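Local coordinates for LEOA (Escherichia coli, PDB 4AUR), which is a bacterial dynamin from enterotoxigenic E. coli that probably binds and hydrolyses GTP, pairing a GTPase domain with a long helical stalk, at residues A200-K205 with L220-V225; N297-K302 with Q547-N552. All coordinates share one frame; numbering follows the deposited sequence.

Interaction 1. Residues A200-K205 with L220-V225; sequences ANLKGK and LNIVCV
L202 and I222 meet at an oblique angle, branch against branch: the CD2 methyl of L202 lies 4.1 Å from the CG2 methyl of I222. In L202, CG stands anti to the backbone N (chi1 -179°), which leaves CD2 where it can meet I222. The beta-branched I222 suits an extended backbone and offers two arms to the helix. While CG2 receives L202, the longer arm ends in CD1, 4.1 Å from CE of K203. That lysine contributes its aliphatic chain, not its charge. Its CG rests 3.9 Å from CD1 of L220, the two side chains running past each other in opposite directions, and a bend at chi3 (-82°) then turns the chain across I222. A lysine fits this margin because its methylenes can cover apolar neighbours on a partly exposed helix face. The contact is wholly one of van der Waals packing, at moderate distances. It lays helix 188-209 against strand 221-224, the edge strand of the GTPase-like sheet, in the alpha/beta manner of P-loop NTPases. L202 also reaches F174 and I176 of the adjoining parallel strand 172-177, and V223 touches L253 and A256 of helix 250-273.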
ATOM      1  N   ALA A 200      -3.280  35.088 -34.308  1.00 37.40           N
ATOM      2  CA  ALA A 200      -2.427  35.782 -33.359  1.00 35.70           C
ATOM      3  C   ALA A 200      -3.026  37.095 -32.903  1.00 32.63           C
ATOM      4  O   ALA A 200      -2.921  37.438 -31.752  1.00 29.73           O
ATOM      5  CB  ALA A 200      -1.060  36.023 -33.969  1.00 37.12           C
ATOM      6  N   ASN A 201      -3.612  37.837 -33.832  1.00 33.74           N
ATOM      7  CA  ASN A 201      -4.250  39.113 -33.535  1.00 32.57           C
ATOM      8  C   ASN A 201      -5.394  38.970 -32.554  1.00 32.62           C
ATOM      9  O   ASN A 201      -5.396  39.621 -31.510  1.00 32.59           O
ATOM     10  CB  ASN A 201      -4.778  39.751 -34.817  1.00 33.51           C
ATOM     11  CG  ASN A 201      -5.236  41.174 -34.607  1.00 34.27           C
ATOM     12  OD1 ASN A 201      -6.377  41.504 -34.871  1.00 36.90           O
ATOM     13  ND2 ASN A 201      -4.339  42.025 -34.123  1.00 33.94           N
ATOM     14  N   LEU A 202      -6.354  38.104 -32.889  1.00 32.37           N
ATOM     15  CA  LEU A 202      -7.489  37.803 -32.018  1.00 31.34           C
ATOM     16  C   LEU A 202      -7.058  37.271 -30.677  1.00 31.61           C
ATOM     17  O   LEU A 202      -7.696  37.535 -29.651  1.00 30.90           O
ATOM     18  CB  LEU A 202      -8.400  36.765 -32.653  1.00 31.54           C
ATOM     19  CG  LEU A 202      -9.634  36.374 -31.844  1.00 30.54           C
ATOM     20  CD1 LEU A 202     -10.510  37.587 -31.605  1.00 29.68           C
ATOM     21  CD2 LEU A 202     -10.414  35.309 -32.575  1.00 31.65           C
ATOM     22  N   LYS A 203      -5.987  36.496 -30.687  1.00 32.76           N
ATOM     23  CA  LYS A 203      -5.437  35.960 -29.449  1.00 33.94           C
ATOM     24  C   LYS A 203      -5.091  37.111 -28.529  1.00 31.31           C
ATOM     25  O   LYS A 203      -5.447  37.097 -27.363  1.00 33.62           O
ATOM     26  CB  LYS A 203      -4.223  35.087 -29.740  1.00 37.28           C
ATOM     27  CG  LYS A 203      -3.768  34.214 -28.591  1.00 43.05           C
ATOM     28  CD  LYS A 203      -2.962  33.002 -29.076  1.00 46.80           C
ATOM     29  CE  LYS A 203      -3.873  31.871 -29.545  1.00 48.59           C
ATOM     30  NZ  LYS A 203      -3.105  30.651 -29.931  1.00 52.06           N
ATOM     31  N   GLY A 204      -4.449  38.136 -29.062  1.00 28.89           N
ATOM     32  CA  GLY A 204      -4.078  39.288 -28.265  1.00 27.90           C
ATOM     33  C   GLY A 204      -5.237  40.118 -27.746  1.00 27.43           C
ATOM     34  O   GLY A 204      -5.210  40.549 -26.601  1.00 27.05           O
ATOM     35  N   LYS A 205      -6.252  40.357 -28.570  1.00 25.29           N
ATOM     36  CA  LYS A 205      -7.462  41.041 -28.096  1.00 25.18           C
ATOM     37  C   LYS A 205      -8.237  40.265 -27.026  1.00 26.74           C
ATOM     38  O   LYS A 205      -8.909  40.848 -26.191  1.00 28.09           O
ATOM     39  CB  LYS A 205      -8.425  41.316 -29.241  1.00 24.82           C
ATOM     40  CG  LYS A 205      -7.790  42.037 -30.419  1.00 25.35           C
ATOM     41  CD  LYS A 205      -8.827  42.391 -31.447  1.00 24.83           C
ATOM     42  CE  LYS A 205      -8.181  42.894 -32.697  1.00 25.54           C
ATOM     43  NZ  LYS A 205      -9.230  43.215 -33.705  1.00 27.04           N
ATOM     44  N   LEU A 220      -6.599  28.657 -25.739  1.00 38.54           N
ATOM     45  CA  LEU A 220      -7.642  29.207 -26.588  1.00 36.42           C
ATOM     46  C   LEU A 220      -7.865  28.357 -27.816  1.00 37.39           C
ATOM     47  O   LEU A 220      -6.921  27.838 -28.408  1.00 37.46           O
ATOM     48  CB  LEU A 220      -7.289  30.621 -27.039  1.00 35.40           C
ATOM     49  CG  LEU A 220      -7.469  31.701 -25.988  1.00 35.25           C
ATOM     50  CD1 LEU A 220      -6.776  32.971 -26.421  1.00 35.54           C
ATOM     51  CD2 LEU A 220      -8.941  31.964 -25.737  1.00 35.22           C
ATOM     52  N   ASN A 221      -9.124  28.240 -28.205  1.00 37.52           N
ATOM     53  CA  ASN A 221      -9.479  27.528 -29.404  1.00 38.56           C
ATOM     54  C   ASN A 221      -9.877  28.485 -30.499  1.00 35.47           C
ATOM     55  O   ASN A 221     -10.917  29.113 -30.409  1.00 36.58           O
ATOM     56  CB  ASN A 221     -10.627  26.598 -29.093  1.00 42.63           C
ATOM     57  CG  ASN A 221     -10.231  25.508 -28.120  1.00 45.76           C
ATOM     58  OD1 ASN A 221     -10.782  25.392 -27.016  1.00 45.45           O
ATOM     59  ND2 ASN A 221      -9.265  24.691 -28.533  1.00 47.74           N
ATOM     60  N   ILE A 222      -9.046  28.605 -31.530  1.00 33.09           N
ATOM     61  CA  ILE A 222      -9.366  29.469 -32.657  1.00 33.00           C
ATOM     62  C   ILE A 222      -9.298  28.722 -33.976  1.00 31.00           C
ATOM     63  O   ILE A 222      -8.404  27.920 -34.215  1.00 28.72           O
ATOM     64  CB  ILE A 222      -8.444  30.709 -32.734  1.00 33.71           C
ATOM     65  CG1 ILE A 222      -8.432  31.432 -31.391  1.00 34.91           C
ATOM     66  CG2 ILE A 222      -8.942  31.663 -33.812  1.00 33.21           C
ATOM     67  CD1 ILE A 222      -7.466  32.589 -31.327  1.00 36.22           C
ATOM     68  N   VAL A 223     -10.250  29.026 -34.836  1.00 30.32           N
ATOM     69  CA  VAL A 223     -10.369  28.368 -36.095  1.00 31.28           C
ATOM     70  C   VAL A 223     -10.763  29.387 -37.148  1.00 32.76           C
ATOM     71  O   VAL A 223     -11.625  30.224 -36.919  1.00 32.10           O
ATOM     72  CB  VAL A 223     -11.409  27.250 -35.987  1.00 32.81           C
ATOM     73  CG1 VAL A 223     -12.064  26.981 -37.315  1.00 33.34           C
ATOM     74  CG2 VAL A 223     -10.745  25.982 -35.461  1.00 33.76           C
ATOM     75  N   CYS A 224     -10.112  29.311 -38.301  1.00 34.72           N
ATOM     76  CA  CYS A 224     -10.368  30.243 -39.380  1.00 38.17           C
ATOM     77  C   CYS A 224     -11.225  29.542 -40.426  1.00 39.22           C
ATOM     78  O   CYS A 224     -10.981  28.391 -40.767  1.00 42.04           O
ATOM     79  CB  CYS A 224      -9.048  30.737 -39.969  1.00 38.81           C
ATOM     80  SG  CYS A 224      -7.939  31.534 -38.766  0.98 40.02           S
ATOM     81  N   VAL A 225     -12.233  30.229 -40.935  1.00 38.08           N
ATOM     82  CA  VAL A 225     -13.243  29.566 -41.718  1.00 38.60           C
ATOM     83  C   VAL A 225     -13.879  30.557 -42.687  1.00 42.43           C
ATOM     84  O   VAL A 225     -13.705  31.773 -42.546  1.00 46.32           O
ATOM     85  CB  VAL A 225     -14.264  28.942 -40.730  1.00 39.76           C
ATOM     86  CG1 VAL A 225     -15.719  29.081 -41.176  1.00 38.91           C
ATOM     87  CG2 VAL A 225     -13.900  27.491 -40.435  1.00 39.19           C
TER

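Interaction 2. Residues N297-K302 with Q547-N552; sequences NTFVEK and QAIRDN
F299 and V300 of helix 275-343 close on I549 of helix 547-567 in a helix-helix contact within the elongated helical bundle of this dynamin-like protein. The short segments run at 130° to one another, nearer antiparallel than parallel, with axes 10.7 Å apart at closest approach. The densely packed part centres on the CD1 methyl of I549, which has two partners. It comes to the edge of the F299 ring, near the ring plane and 3.4 Å from CE2, the two side chains crossing at about a right angle. V300 approaches the same methyl through CG2, at 4.1 Å, sliding past the isoleucine in the opposite direction. All three residues are buried, and apolar types suit the place: across such a spacing of axes it is the long isoleucine arm that spans the gap to ring and valine. The backbones come nearest at CA of V300 and CA of R550, 7.0 Å apart. L433 of helix 430-447 touches both F299 and I549, and F406 and L407 of helix 368-408 also touch F299.

The partly exposed R550 forms the looser side, with a single methylene contact: its CG lies 4.1 Å from CG1 of V300. From there its extended chain carries the guanidinium away from the valine, and NH2 makes a weak, long ion pair with D304. Elsewhere on the helix, N552 lies against A421 and I428 and plays no part across the interface; its ND2 donates to O of A548 at 2.9 Å, tilted 32° from the carbonyl plane.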
ATOM      1  N   ASN A 297      -1.050  -4.611   4.558  1.00 20.75           N
ATOM      2  CA  ASN A 297      -0.601  -5.886   4.019  1.00 21.87           C
ATOM      3  C   ASN A 297       0.852  -6.134   4.383  1.00 21.74           C
ATOM      4  O   ASN A 297       1.210  -7.235   4.733  1.00 21.38           O
ATOM      5  CB  ASN A 297      -0.752  -5.967   2.462  1.00 21.68           C
ATOM      6  CG  ASN A 297      -2.207  -5.910   1.961  1.00 22.02           C
ATOM      7  OD1 ASN A 297      -2.440  -5.533   0.819  1.00 24.55           O
ATOM      8  ND2 ASN A 297      -3.178  -6.279   2.788  1.00 21.84           N
ATOM      9  N   THR A 298       1.680  -5.100   4.258  1.00 23.48           N
ATOM     10  CA  THR A 298       3.085  -5.186   4.584  1.00 23.70           C
ATOM     11  C   THR A 298       3.242  -5.634   6.019  1.00 24.32           C
ATOM     12  O   THR A 298       4.127  -6.414   6.334  1.00 28.09           O
ATOM     13  CB  THR A 298       3.805  -3.831   4.461  1.00 24.14           C
ATOM     14  OG1 THR A 298       3.693  -3.322   3.137  1.00 24.50           O
ATOM     15  CG2 THR A 298       5.284  -3.976   4.776  1.00 25.62           C
ATOM     16  N   PHE A 299       2.388  -5.140   6.898  1.00 24.81           N
ATOM     17  CA  PHE A 299       2.533  -5.451   8.301  1.00 25.05           C
ATOM     18  C   PHE A 299       2.091  -6.858   8.556  1.00 25.04           C
ATOM     19  O   PHE A 299       2.734  -7.565   9.272  1.00 27.05           O
ATOM     20  CB  PHE A 299       1.734  -4.525   9.226  1.00 25.02           C
ATOM     21  CG  PHE A 299       1.584  -5.102  10.597  1.00 25.45           C
ATOM     22  CD1 PHE A 299       2.698  -5.255  11.407  1.00 27.22           C
ATOM     23  CD2 PHE A 299       0.392  -5.605  11.028  1.00 25.05           C
ATOM     24  CE1 PHE A 299       2.609  -5.848  12.649  1.00 26.06           C
ATOM     25  CE2 PHE A 299       0.295  -6.214  12.255  1.00 26.45           C
ATOM     26  CZ  PHE A 299       1.401  -6.332  13.072  1.00 26.10           C
ATOM     27  N   VAL A 300       0.967  -7.245   7.987  1.00 26.23           N
ATOM     28  CA  VAL A 300       0.385  -8.542   8.262  1.00 26.02           C
ATOM     29  C   VAL A 300       1.196  -9.620   7.606  1.00 28.10           C
ATOM     30  O   VAL A 300       1.293 -10.701   8.145  1.00 33.01           O
ATOM     31  CB  VAL A 300      -1.043  -8.650   7.740  1.00 25.22           C
ATOM     32  CG1 VAL A 300      -1.604 -10.050   7.973  1.00 25.59           C
ATOM     33  CG2 VAL A 300      -1.923  -7.591   8.379  1.00 24.49           C
ATOM     34  N   GLU A 301       1.766  -9.344   6.443  1.00 29.88           N
ATOM     35  CA  GLU A 301       2.613 -10.325   5.789  1.00 32.65           C
ATOM     36  C   GLU A 301       3.865 -10.548   6.652  1.00 31.54           C
ATOM     37  O   GLU A 301       4.098 -11.644   7.128  1.00 30.12           O
ATOM     38  CB  GLU A 301       2.938  -9.886   4.358  1.00 36.27           C
ATOM     39  CG  GLU A 301       4.298 -10.303   3.800  1.00 40.88           C
ATOM     40  CD  GLU A 301       5.000  -9.131   3.097  1.00 45.90           C
ATOM     41  OE1 GLU A 301       5.571  -8.236   3.804  1.00 44.12           O
ATOM     42  OE2 GLU A 301       4.954  -9.100   1.842  1.00 45.04           O
ATOM     43  N   LYS A 302       4.636  -9.492   6.880  1.00 30.76           N
ATOM     44  CA  LYS A 302       5.796  -9.559   7.758  1.00 29.65           C
ATOM     45  C   LYS A 302       5.530 -10.263   9.078  1.00 29.79           C
ATOM     46  O   LYS A 302       6.340 -11.027   9.526  1.00 28.39           O
ATOM     47  CB  LYS A 302       6.290  -8.152   8.056  1.00 31.74           C
ATOM     48  CG  LYS A 302       7.182  -8.052   9.280  1.00 35.06           C
ATOM     49  CD  LYS A 302       8.103  -6.839   9.246  1.00 37.00           C
ATOM     50  CE  LYS A 302       8.797  -6.612  10.601  1.00 38.97           C
ATOM     51  NZ  LYS A 302       9.434  -7.811  11.246  1.00 36.73           N
ATOM     52  N   GLN A 547      -5.115 -13.030  14.829  1.00 41.59           N
ATOM     53  CA  GLN A 547      -6.156 -13.446  13.929  1.00 41.79           C
ATOM     54  C   GLN A 547      -7.027 -12.303  13.517  1.00 41.16           C
ATOM     55  O   GLN A 547      -7.452 -12.233  12.384  1.00 43.72           O
ATOM     56  CB  GLN A 547      -7.039 -14.524  14.541  1.00 45.06           C
ATOM     57  CG  GLN A 547      -7.760 -15.341  13.474  1.00 48.14           C
ATOM     58  CD  GLN A 547      -6.788 -16.145  12.617  1.00 51.12           C
ATOM     59  OE1 GLN A 547      -6.902 -16.174  11.396  1.00 51.97           O
ATOM     60  NE2 GLN A 547      -5.816 -16.793  13.263  1.00 51.93           N
ATOM     61  N   ALA A 548      -7.336 -11.413  14.440  1.00 40.52           N
ATOM     62  CA  ALA A 548      -8.367 -10.439  14.165  1.00 36.91           C
ATOM     63  C   ALA A 548      -8.007  -9.552  12.965  1.00 37.95           C
ATOM     64  O   ALA A 548      -8.909  -9.155  12.194  1.00 38.97           O
ATOM     65  CB  ALA A 548      -8.658  -9.604  15.396  1.00 36.47           C
ATOM     66  N   ILE A 549      -6.719  -9.234  12.792  1.00 33.25           N
ATOM     67  CA  ILE A 549      -6.327  -8.443  11.617  1.00 32.35           C
ATOM     68  C   ILE A 549      -6.334  -9.286  10.376  1.00 31.78           C
ATOM     69  O   ILE A 549      -6.681  -8.792   9.312  1.00 33.61           O
ATOM     70  CB  ILE A 549      -4.925  -7.773  11.641  1.00 31.27           C
ATOM     71  CG1 ILE A 549      -4.013  -8.398  12.671  1.00 32.63           C
ATOM     72  CG2 ILE A 549      -5.026  -6.262  11.791  1.00 30.12           C
ATOM     73  CD1 ILE A 549      -2.562  -8.074  12.426  1.00 33.64           C
ATOM     74  N   ARG A 550      -5.894 -10.528  10.495  1.00 32.07           N
ATOM     75  CA  ARG A 550      -5.897 -11.421   9.363  1.00 31.73           C
ATOM     76  C   ARG A 550      -7.302 -11.541   8.805  1.00 31.92           C
ATOM     77  O   ARG A 550      -7.471 -11.448   7.594  1.00 32.45           O
ATOM     78  CB  ARG A 550      -5.358 -12.772   9.733  1.00 32.37           C
ATOM     79  CG  ARG A 550      -3.875 -12.785  10.014  1.00 35.83           C
ATOM     80  CD  ARG A 550      -3.507 -14.195  10.458  1.00 42.52           C
ATOM     81  NE  ARG A 550      -2.206 -14.323  11.114  1.00 50.09           N
ATOM     82  CZ  ARG A 550      -1.804 -15.420  11.774  1.00 55.34           C
ATOM     83  NH1 ARG A 550      -2.601 -16.489  11.867  1.00 52.79           N
ATOM     84  NH2 ARG A 550      -0.595 -15.458  12.338  1.00 54.29           N
ATOM     85  N   ASP A 551      -8.299 -11.715   9.672  1.00 31.80           N
ATOM     86  CA  ASP A 551      -9.693 -11.723   9.246  1.00 34.20           C
ATOM     87  C   ASP A 551     -10.008 -10.458   8.454  1.00 32.53           C
ATOM     88  O   ASP A 551     -10.693 -10.507   7.421  1.00 36.05           O
ATOM     89  CB  ASP A 551     -10.666 -11.779  10.431  1.00 39.91           C
ATOM     90  CG  ASP A 551     -10.594 -13.099  11.225  1.00 49.58           C
ATOM     91  OD1 ASP A 551      -9.808 -14.015  10.848  1.00 58.31           O
ATOM     92  OD2 ASP A 551     -11.323 -13.211  12.252  1.00 52.20           O
ATOM     93  N   ASN A 552      -9.534  -9.326   8.942  1.00 28.60           N
ATOM     94  CA  ASN A 552      -9.866  -8.039   8.351  1.00 27.02           C
ATOM     95  C   ASN A 552      -9.122  -7.792   7.077  1.00 24.25           C
ATOM     96  O   ASN A 552      -9.667  -7.270   6.112  1.00 22.20           O
ATOM     97  CB  ASN A 552      -9.579  -6.892   9.333  1.00 28.99           C
ATOM     98  CG  ASN A 552     -10.770  -6.571  10.206  1.00 30.09           C
ATOM     99  OD1 ASN A 552     -11.731  -5.960   9.754  1.00 36.45           O
ATOM    100  ND2 ASN A 552     -10.725  -7.007  11.453  1.00 31.99           N
TER

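How the interactions relate
The two interactions belong to different parts of an elongated molecule: their centres are 60 Å apart, and even their nearest atoms are separated by about 42 Å. Interaction 1 lies far out in the GTPase-like head, its centre about 47 Å from the centre of the chain; the centre of interaction 2, in the helical stalk, is only about 13 Å from that point. They follow one another along the sequence, the first joining segments only 15 residues apart and the second segments 245 residues apart. Neither includes the probable P-loop at G60, K66 and T67, although the strand of interaction 1 belongs to the same sheet as strand 54-60, which leads into that loop.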